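Local structure of ABC transporter, solute-binding protein (Staphylococcus aureus, 6LKK) at residues N1-V5 and H227-L233; E189-R193 and E249-K253; S203-P207 and Q265-N269. The protein binds glucose 6-phosphate as the extracellular solute-binding sensor lipoprotein of a two-component signalling system. All coordinates share one frame; numbering follows the deposited sequence.

Contact 1 (N1-V5 and H227-L233); sequences NVLTV and HPKRKKL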
loop_
_atom_site.group_PDB
_atom_site.type_symbol
_atom_site.label_atom_id
_atom_site.label_comp_id
_atom_site.label_asym_id
_atom_site.label_seq_id
_atom_site.Cartn_x
_atom_site.Cartn_y
_atom_site.Cartn_z
ATOM N N ASN A 1 5.821 -11.709 26.096
ATOM C CA ASN A 1 4.471 -12.189 25.819
ATOM C C ASN A 1 3.852 -11.472 24.623
ATOM O O ASN A 1 3.176 -12.093 23.800
ATOM C CB ASN A 1 3.574 -12.015 27.050
ATOM C CG ASN A 1 3.696 -13.168 28.032
ATOM O OD1 ASN A 1 4.465 -14.106 27.817
ATOM N ND2 ASN A 1 2.938 -13.097 29.125
ATOM N N VAL A 2 4.084 -10.168 24.525
ATOM C CA VAL A 2 3.470 -9.364 23.474
ATOM C C VAL A 2 4.290 -9.473 22.196
ATOM O O VAL A 2 5.528 -9.466 22.225
ATOM C CB VAL A 2 3.335 -7.901 23.933
ATOM C CG1 VAL A 2 2.904 -7.002 22.780
ATOM C CG2 VAL A 2 2.336 -7.803 25.077
ATOM N N LEU A 3 3.597 -9.574 21.066
ATOM C CA LEU A 3 4.218 -9.572 19.746
ATOM C C LEU A 3 3.825 -8.281 19.042
ATOM O O LEU A 3 2.642 -8.053 18.770
ATOM C CB LEU A 3 3.782 -10.790 18.932
ATOM C CG LEU A 3 4.574 -11.111 17.662
ATOM C CD1 LEU A 3 4.267 -12.529 17.225
ATOM C CD2 LEU A 3 4.271 -10.137 16.523
ATOM N N THR A 4 4.815 -7.445 18.744
ATOM C CA THR A 4 4.578 -6.127 18.168
ATOM C C THR A 4 4.737 -6.180 16.654
ATOM O O THR A 4 5.750 -6.671 16.144
ATOM C CB THR A 4 5.532 -5.094 18.768
ATOM O OG1 THR A 4 5.279 -4.978 20.174
ATOM C CG2 THR A 4 5.345 -3.730 18.112
ATOM N N VAL A 5 3.737 -5.661 15.947
ATOM C CA VAL A 5 3.730 -5.589 14.492
ATOM C C VAL A 5 3.826 -4.122 14.091
ATOM O O VAL A 5 3.057 -3.290 14.584
ATOM C CB VAL A 5 2.457 -6.232 13.910
ATOM C CG1 VAL A 5 2.404 -6.081 12.390
ATOM C CG2 VAL A 5 2.365 -7.702 14.308
ATOM N N HIS A 227 10.094 -12.840 19.260
ATOM C CA HIS A 227 8.961 -13.608 19.747
ATOM C C HIS A 227 8.890 -14.919 18.974
ATOM O O HIS A 227 8.823 -14.892 17.738
ATOM C CB HIS A 227 7.670 -12.816 19.583
ATOM C CG HIS A 227 6.528 -13.358 20.384
ATOM N ND1 HIS A 227 6.011 -14.620 20.184
ATOM C CD2 HIS A 227 5.809 -12.812 21.390
ATOM C CE1 HIS A 227 5.021 -14.827 21.034
ATOM N NE2 HIS A 227 4.876 -13.744 21.776
ATOM N N PRO A 228 8.914 -16.080 19.638
ATOM C CA PRO A 228 9.000 -17.347 18.892
ATOM C C PRO A 228 7.781 -17.656 18.034
ATOM O O PRO A 228 7.861 -18.554 17.187
ATOM C CB PRO A 228 9.182 -18.397 19.998
ATOM C CG PRO A 228 8.664 -17.763 21.236
ATOM C CD PRO A 228 8.910 -16.293 21.096
ATOM N N LYS A 229 6.667 -16.951 18.210
ATOM C CA LYS A 229 5.467 -17.193 17.420
ATOM C C LYS A 229 5.386 -16.321 16.173
ATOM O O LYS A 229 4.371 -16.366 15.468
ATOM C CB LYS A 229 4.220 -16.971 18.281
ATOM C CG LYS A 229 3.918 -18.124 19.220
ATOM C CD LYS A 229 3.231 -19.251 18.469
ATOM C CE LYS A 229 3.394 -20.591 19.166
ATOM N NZ LYS A 229 3.112 -21.709 18.225
ATOM N N ARG A 230 6.426 -15.542 15.870
ATOM C CA ARG A 230 6.316 -14.609 14.753
ATOM C C ARG A 230 6.326 -15.328 13.411
ATOM O O ARG A 230 5.687 -14.863 12.463
ATOM C CB ARG A 230 7.429 -13.563 14.809
ATOM C CG ARG A 230 8.844 -14.073 14.606
ATOM C CD ARG A 230 9.802 -12.899 14.710
ATOM N NE ARG A 230 11.187 -13.239 14.400
ATOM C CZ ARG A 230 12.174 -12.348 14.365
ATOM N NH1 ARG A 230 11.926 -11.069 14.619
ATOM N NH2 ARG A 230 13.407 -12.731 14.077
ATOM N N LYS A 231 7.027 -16.458 13.301
ATOM C CA LYS A 231 6.967 -17.209 12.052
ATOM C C LYS A 231 5.601 -17.852 11.860
ATOM O O LYS A 231 5.122 -17.960 10.725
ATOM C CB LYS A 231 8.080 -18.256 12.005
ATOM C CG LYS A 231 9.422 -17.649 11.656
ATOM C CD LYS A 231 10.549 -18.661 11.647
ATOM C CE LYS A 231 11.867 -17.968 11.332
ATOM N NZ LYS A 231 13.036 -18.891 11.361
ATOM N N LYS A 232 4.947 -18.263 12.951
ATOM C CA LYS A 232 3.570 -18.730 12.838
ATOM C C LYS A 232 2.657 -17.607 12.367
ATOM O O LYS A 232 1.721 -17.842 11.594
ATOM C CB LYS A 232 3.090 -19.292 14.178
ATOM C CG LYS A 232 1.606 -19.653 14.240
ATOM C CD LYS A 232 1.219 -20.743 13.252
ATOM C CE LYS A 232 -0.064 -20.389 12.515
ATOM N NZ LYS A 232 -0.452 -21.426 11.520
ATOM N N LEU A 233 2.919 -16.374 12.808
ATOM C CA LEU A 233 2.098 -15.247 12.372
ATOM C C LEU A 233 2.257 -15.006 10.874
ATOM O O LEU A 233 1.270 -14.802 10.158
ATOM C CB LEU A 233 2.457 -13.986 13.164
ATOM C CG LEU A 233 1.711 -12.710 12.749
ATOM C CD1 LEU A 233 0.203 -12.876 12.900
ATOM C CD2 LEU A 233 2.192 -11.515 13.555
#
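Leu3, near the start of strand 2-7, lies closest in backbone to His227, their CA atoms 6.2 Å apart, where a type I turn from His227 to Arg230 leads through the N-cap residue Lys229 into helix 230-237. The His227 ring reaches across this gap because its CG is anti to the backbone N (chi1 -164°). NE2 donates to the carbonyl O of Asn1 at 3.1 Å; that oxygen lies almost in the ring plane, yet the N-H arrives well above the carbonyl plane, 64° out of it. At the other ring nitrogen, ND1 accepts the backbone N-H of Lys229 at 3.1 Å, again in plane. Histidine suits this place because one flat ring can give at one nitrogen and take at the other.

Leu3 lies over a face of the ring, with CB 4.1 Å from the centroid in a CH-pi contact. Its two methyls divide: CD1 also lies over the ring, toward its rim, and reaches Arg230 CA (3.8 Å), whereas CD2 meets Leu233 CD2 at 3.9 Å. That same Leu233 methyl touches Val5 CG2, and Leu18 and Phe21 of helix 11-25 extend the apolar patch. Arg230 contributes its backbone and CB here, while its guanidinium leads away to the carbonyl of Val221.

Parallel strands 2-7 and 28-33 with helix 11-25 form a beta-alpha-beta unit, and helix 230-237 packs on strand 2-7 beside that helix. ND1, accepting an N-H, probably carries no proton, pointing to a neutral ring protonated on NE2; the in-plane bonds fix its rotation and leave a face for Leu3.

Contact 2 (E189-R193 and E249-K253); sequences EQDAR and EFDAK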
loop_
_atom_site.group_PDB
_atom_site.type_symbol
_atom_site.label_atom_id
_atom_site.label_comp_id
_atom_site.label_asym_id
_atom_site.label_seq_id
_atom_site.Cartn_x
_atom_site.Cartn_y
_atom_site.Cartn_z
ATOM N N GLU A 189 -6.419 1.262 -3.044
ATOM C CA GLU A 189 -7.725 0.639 -3.229
ATOM C C GLU A 189 -8.455 0.420 -1.906
ATOM O O GLU A 189 -9.645 0.734 -1.786
ATOM C CB GLU A 189 -7.549 -0.682 -3.973
ATOM C CG GLU A 189 -8.840 -1.300 -4.454
ATOM C CD GLU A 189 -8.595 -2.480 -5.361
ATOM O OE1 GLU A 189 -8.098 -3.515 -4.865
ATOM O OE2 GLU A 189 -8.877 -2.370 -6.572
ATOM N N GLN A 190 -7.774 -0.149 -0.907
ATOM C CA GLN A 190 -8.464 -0.500 0.335
ATOM C C GLN A 190 -8.917 0.740 1.099
ATOM O O GLN A 190 -9.995 0.742 1.703
ATOM C CB GLN A 190 -7.563 -1.369 1.218
ATOM C CG GLN A 190 -7.652 -2.848 0.919
ATOM C CD GLN A 190 -9.069 -3.369 1.024
ATOM O OE1 GLN A 190 -9.750 -3.147 2.028
ATOM N NE2 GLN A 190 -9.535 -4.036 -0.025
ATOM N N ASP A 191 -8.106 1.797 1.094
ATOM C CA ASP A 191 -8.490 3.025 1.783
ATOM C C ASP A 191 -9.683 3.682 1.101
ATOM O O ASP A 191 -10.609 4.159 1.770
ATOM C CB ASP A 191 -7.290 3.969 1.829
ATOM C CG ASP A 191 -7.173 4.721 3.145
ATOM O OD1 ASP A 191 -8.034 4.545 4.036
ATOM O OD2 ASP A 191 -6.200 5.492 3.284
ATOM N N ALA A 192 -9.685 3.703 -0.232
ATOM C CA ALA A 192 -10.833 4.219 -0.961
ATOM C C ALA A 192 -12.080 3.394 -0.672
ATOM O O ALA A 192 -13.166 3.945 -0.454
ATOM C CB ALA A 192 -10.530 4.225 -2.457
ATOM N N ARG A 193 -11.943 2.067 -0.657
ATOM C CA ARG A 193 -13.094 1.206 -0.408
ATOM C C ARG A 193 -13.695 1.470 0.964
ATOM O O ARG A 193 -14.921 1.495 1.116
ATOM C CB ARG A 193 -12.684 -0.260 -0.534
ATOM C CG ARG A 193 -13.813 -1.246 -0.261
ATOM C CD ARG A 193 -13.329 -2.679 -0.369
ATOM N NE ARG A 193 -14.388 -3.640 -0.075
ATOM C CZ ARG A 193 -14.795 -3.961 1.149
ATOM N NH1 ARG A 193 -14.244 -3.393 2.214
ATOM N NH2 ARG A 193 -15.763 -4.852 1.310
ATOM N N GLU A 249 -14.048 -10.526 2.906
ATOM C CA GLU A 249 -14.559 -9.436 3.726
ATOM C C GLU A 249 -14.219 -8.063 3.159
ATOM O O GLU A 249 -15.021 -7.133 3.297
ATOM C CB GLU A 249 -14.023 -9.554 5.153
ATOM C CG GLU A 249 -14.428 -8.396 6.052
ATOM C CD GLU A 249 -14.224 -8.695 7.525
ATOM O OE1 GLU A 249 -14.590 -7.839 8.360
ATOM O OE2 GLU A 249 -13.700 -9.782 7.850
ATOM N N PHE A 250 -13.058 -7.912 2.516
ATOM C CA PHE A 250 -12.567 -6.599 2.116
ATOM C C PHE A 250 -12.396 -6.416 0.616
ATOM O O PHE A 250 -11.977 -5.334 0.190
ATOM C CB PHE A 250 -11.217 -6.314 2.786
ATOM C CG PHE A 250 -11.275 -6.262 4.282
ATOM C CD1 PHE A 250 -11.680 -5.109 4.933
ATOM C CD2 PHE A 250 -10.903 -7.358 5.041
ATOM C CE1 PHE A 250 -11.723 -5.055 6.311
ATOM C CE2 PHE A 250 -10.944 -7.311 6.419
ATOM C CZ PHE A 250 -11.354 -6.158 7.056
ATOM N N ASP A 251 -12.691 -7.426 -0.202
ATOM C CA ASP A 251 -12.301 -7.399 -1.610
ATOM C C ASP A 251 -10.796 -7.204 -1.747
ATOM O O ASP A 251 -10.319 -6.551 -2.680
ATOM C CB ASP A 251 -13.046 -6.308 -2.387
ATOM C CG ASP A 251 -14.547 -6.503 -2.375
ATOM O OD1 ASP A 251 -15.019 -7.537 -2.897
ATOM O OD2 ASP A 251 -15.254 -5.623 -1.842
ATOM N N ALA A 252 -10.037 -7.739 -0.796
ATOM C CA ALA A 252 -8.594 -7.759 -0.944
ATOM C C ALA A 252 -8.224 -8.585 -2.167
ATOM O O ALA A 252 -9.013 -9.390 -2.665
ATOM C CB ALA A 252 -7.926 -8.336 0.303
ATOM N N LYS A 253 -7.009 -8.371 -2.656
ATOM C CA LYS A 253 -6.466 -9.146 -3.764
ATOM C C LYS A 253 -5.375 -10.050 -3.202
ATOM O O LYS A 253 -4.290 -9.581 -2.841
ATOM C CB LYS A 253 -5.951 -8.228 -4.868
ATOM C CG LYS A 253 -7.083 -7.537 -5.621
ATOM C CD LYS A 253 -6.572 -6.565 -6.666
ATOM C CE LYS A 253 -7.691 -6.106 -7.594
ATOM N NZ LYS A 253 -8.781 -5.391 -6.874
HETATM O O HOH W 1 -8.181 -4.612 -2.460
HETATM O O HOH W 2 -15.365 -4.206 4.725
#
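Arg193 and Gln190, on the first turns of helix 189-197, reach across to the C-terminal end of helix 240-250, joining two helices of the periplasmic-binding-protein fold. Arg193 is extended from CG to NE, and NE donates to Asp251 OD2 at 2.8 Å. The carboxylate offers its anti lone pair, and the two flat groups are turned 65° apart; a second, weak bond runs from NH2 to the same oxygen. Phe250 C stands 3.4 Å above the guanidinium plane, over its centre. Arginine suits the place: its long chain and flat, multi-donor end can reach Asp251 while lying against the Phe250 peptide. The Phe250 carbonyl instead accepts from Gln190: NE2 meets Phe250 O at 2.8 Å in a nearly straight bond (166°), with the acceptor near the plane of the Gln190 amide, though the donor stands above the carbonyl plane. A bend at chi2 (-56°) turns that amide toward the helix end. Glutamine's two N-H groups can serve two acceptors, the second being a water.

Beyond this lies the salt bridge of Lys253 NZ to Glu189 OE1, 2.8 Å, met from the syn side; the bond to OE2 is weak. Glu189 is buried, its charge matched by Lys253, and each is held again: Glu189 OE2 by Tyr206, Lys253 NZ by the carbonyl of Glu268. Asp251, leaving the helix with positive phi, is positioned through OD1 by Gln262 and the backbone N of Asp264. Between Gln190 and the Glu189 carboxylate, one water donates to Glu189 OE1 (2.6 Å) and Asp251 O (2.9 Å) and accepts from Gln190 NE2 (2.8 Å).

Contact 3 (S203-P207 and Q265-N269); sequences SIVYP and QSIEN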
loop_
_atom_site.group_PDB
_atom_site.type_symbol
_atom_site.label_atom_id
_atom_site.label_comp_id
_atom_site.label_asym_id
_atom_site.label_seq_id
_atom_site.Cartn_x
_atom_site.Cartn_y
_atom_site.Cartn_z
ATOM N N SER A 203 -15.709 8.131 -5.664
ATOM C CA SER A 203 -15.546 7.294 -6.843
ATOM C C SER A 203 -14.100 6.824 -6.930
ATOM O O SER A 203 -13.168 7.593 -6.671
ATOM C CB SER A 203 -15.922 8.047 -8.122
ATOM O OG SER A 203 -17.316 8.290 -8.181
ATOM N N ILE A 204 -13.919 5.561 -7.304
ATOM C CA ILE A 204 -12.600 4.949 -7.418
ATOM C C ILE A 204 -12.237 4.895 -8.894
ATOM O O ILE A 204 -12.992 4.349 -9.709
ATOM C CB ILE A 204 -12.582 3.551 -6.780
ATOM C CG1 ILE A 204 -12.999 3.652 -5.306
ATOM C CG2 ILE A 204 -11.199 2.923 -6.904
ATOM C CD1 ILE A 204 -13.225 2.321 -4.624
ATOM N N VAL A 205 -11.090 5.473 -9.241
ATOM C CA VAL A 205 -10.639 5.581 -10.624
ATOM C C VAL A 205 -9.292 4.884 -10.746
ATOM O O VAL A 205 -8.341 5.215 -10.026
ATOM C CB VAL A 205 -10.541 7.045 -11.080
ATOM C CG1 VAL A 205 -9.906 7.143 -12.466
ATOM C CG2 VAL A 205 -11.918 7.690 -11.084
ATOM N N TYR A 206 -9.213 3.924 -11.663
ATOM C CA TYR A 206 -7.957 3.279 -11.996
ATOM C C TYR A 206 -7.369 3.993 -13.204
ATOM O O TYR A 206 -7.903 3.847 -14.315
ATOM C CB TYR A 206 -8.182 1.799 -12.294
ATOM C CG TYR A 206 -8.800 1.051 -11.130
ATOM C CD1 TYR A 206 -10.180 0.998 -10.958
ATOM C CD2 TYR A 206 -8.001 0.413 -10.189
ATOM C CE1 TYR A 206 -10.745 0.326 -9.886
ATOM C CE2 TYR A 206 -8.559 -0.261 -9.114
ATOM C CZ TYR A 206 -9.931 -0.304 -8.971
ATOM O OH TYR A 206 -10.495 -0.977 -7.909
ATOM N N PRO A 207 -6.301 4.778 -13.049
ATOM C CA PRO A 207 -5.888 5.680 -14.137
ATOM C C PRO A 207 -5.608 4.938 -15.436
ATOM O O PRO A 207 -4.853 3.963 -15.468
ATOM C CB PRO A 207 -4.626 6.360 -13.586
ATOM C CG PRO A 207 -4.254 5.624 -12.342
ATOM C CD PRO A 207 -5.480 4.947 -11.841
ATOM N N GLN A 265 -18.876 -4.603 -6.670
ATOM C CA GLN A 265 -19.293 -3.226 -6.966
ATOM C C GLN A 265 -18.189 -2.559 -7.784
ATOM O O GLN A 265 -17.727 -3.153 -8.773
ATOM C CB GLN A 265 -19.659 -2.544 -5.657
ATOM C CG GLN A 265 -20.838 -3.197 -4.945
ATOM C CD GLN A 265 -21.177 -2.523 -3.633
ATOM O OE1 GLN A 265 -20.431 -2.622 -2.658
ATOM N NE2 GLN A 265 -22.309 -1.830 -3.601
ATOM N N SER A 266 -17.737 -1.354 -7.429
ATOM C CA SER A 266 -16.856 -0.591 -8.305
ATOM C C SER A 266 -15.393 -1.004 -8.203
ATOM O O SER A 266 -14.572 -0.488 -8.969
ATOM C CB SER A 266 -16.981 0.906 -8.004
ATOM O OG SER A 266 -16.308 1.242 -6.804
ATOM N N ILE A 267 -15.040 -1.905 -7.283
ATOM C CA ILE A 267 -13.694 -2.459 -7.274
ATOM C C ILE A 267 -13.494 -3.250 -8.560
ATOM O O ILE A 267 -14.407 -3.937 -9.035
ATOM C CB ILE A 267 -13.476 -3.346 -6.035
ATOM C CG1 ILE A 267 -13.766 -2.569 -4.742
ATOM C CG2 ILE A 267 -12.058 -3.909 -6.017
ATOM C CD1 ILE A 267 -12.790 -1.455 -4.442
ATOM N N GLU A 268 -12.301 -3.155 -9.138
ATOM C CA GLU A 268 -12.004 -3.822 -10.398
ATOM C C GLU A 268 -11.092 -5.021 -10.173
ATOM O O GLU A 268 -10.178 -4.980 -9.342
ATOM C CB GLU A 268 -11.349 -2.860 -11.394
ATOM C CG GLU A 268 -12.250 -1.712 -11.837
ATOM C CD GLU A 268 -13.337 -2.134 -12.814
ATOM O OE1 GLU A 268 -13.381 -3.320 -13.202
ATOM O OE2 GLU A 268 -14.150 -1.267 -13.199
ATOM N N ASN A 269 -11.363 -6.088 -10.921
ATOM C CA ASN A 269 -10.453 -7.215 -11.026
ATOM C C ASN A 269 -9.180 -6.780 -11.744
ATOM O O ASN A 269 -9.200 -5.885 -12.592
ATOM C CB ASN A 269 -11.131 -8.358 -11.785
ATOM C CG ASN A 269 -10.290 -9.615 -11.837
ATOM O OD1 ASN A 269 -9.343 -9.714 -12.618
ATOM N ND2 ASN A 269 -10.650 -10.599 -11.022
HETATM O O HOH W 3 -16.254 3.967 -7.462
#
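The hydroxyl of Tyr206 is gripped by two groups: OH accepts the backbone N-H of Glu268 at 3.1 Å, the bond nearly straight at 162°, and is also hydrogen-bonded to Glu189 OE2 on helix 189-197. Because the peptide N-H is a donor, the phenol would be expected to offer its own proton to Glu189. Tyrosine suits the site for this reason, carrying a polar atom that can both take and give at the end of a broad apolar ring.

The ring itself is covered by the aliphatic part of Glu268. CB stands over a face, 4.0 Å from the centroid, in a CH-pi contact, and CG comes closer still to the rim, 3.2 Å from Tyr206 CE1, a tight approach. Glu268 bends at chi2 (-74°), which takes its carboxylate away and leaves that group steeply inclined to the ring, the planes 78° apart. The carbonyl O of Ser266 lies at the ring's edge, near its plane.

Residues 203-205 belong to strand 202-205, and the chain leaves it at Tyr206; the strand is paired antiparallel with the long strand 92-105 in the mixed sheet of this periplasmic-binding-protein fold, and the loop 265-269 runs past it. Ser203 and Val205 make the backbone bonds to that neighbour. Ile204, between them, faces the loop: its CD1 meets Ile267 CD1 at 3.8 Å, the two branched chains crossing at a slant, and Ala192 and Val101 pack on Ile204 as well. Ile267 reaches back by its CD1 end although its CB points away, and its CG2 touches Tyr206 OH at 3.8 Å. At the more polar end of the contact, a water accepts from Ile204 N at 2.8 Å and is hydrogen-bonded to Ser266 OG at 2.8 Å.

Contact 2 is the buried one, with its centre about 11 Å from that of the chain and the Gln190 side chain about 7 Å from the ligand; contacts 1 and 3 are only partly buried and lie on opposite sides of the chain's centre, although both reach the same sheet. Contacts 2 and 3 adjoin, their centres about 10 Å apart: the Glu189-Lys253 pair of contact 2 is hydrogen-bonded at both ends to contact 3. Contact 1 stands apart, tied to contact 2 through consecutive helices 230-237 and 240-250. It sets a probably neutral imidazole against one leucine, beside a small apolar cluster; contact 2 relies on salt bridges, contact 3 on a tyrosine packed under glutamate's aliphatic part.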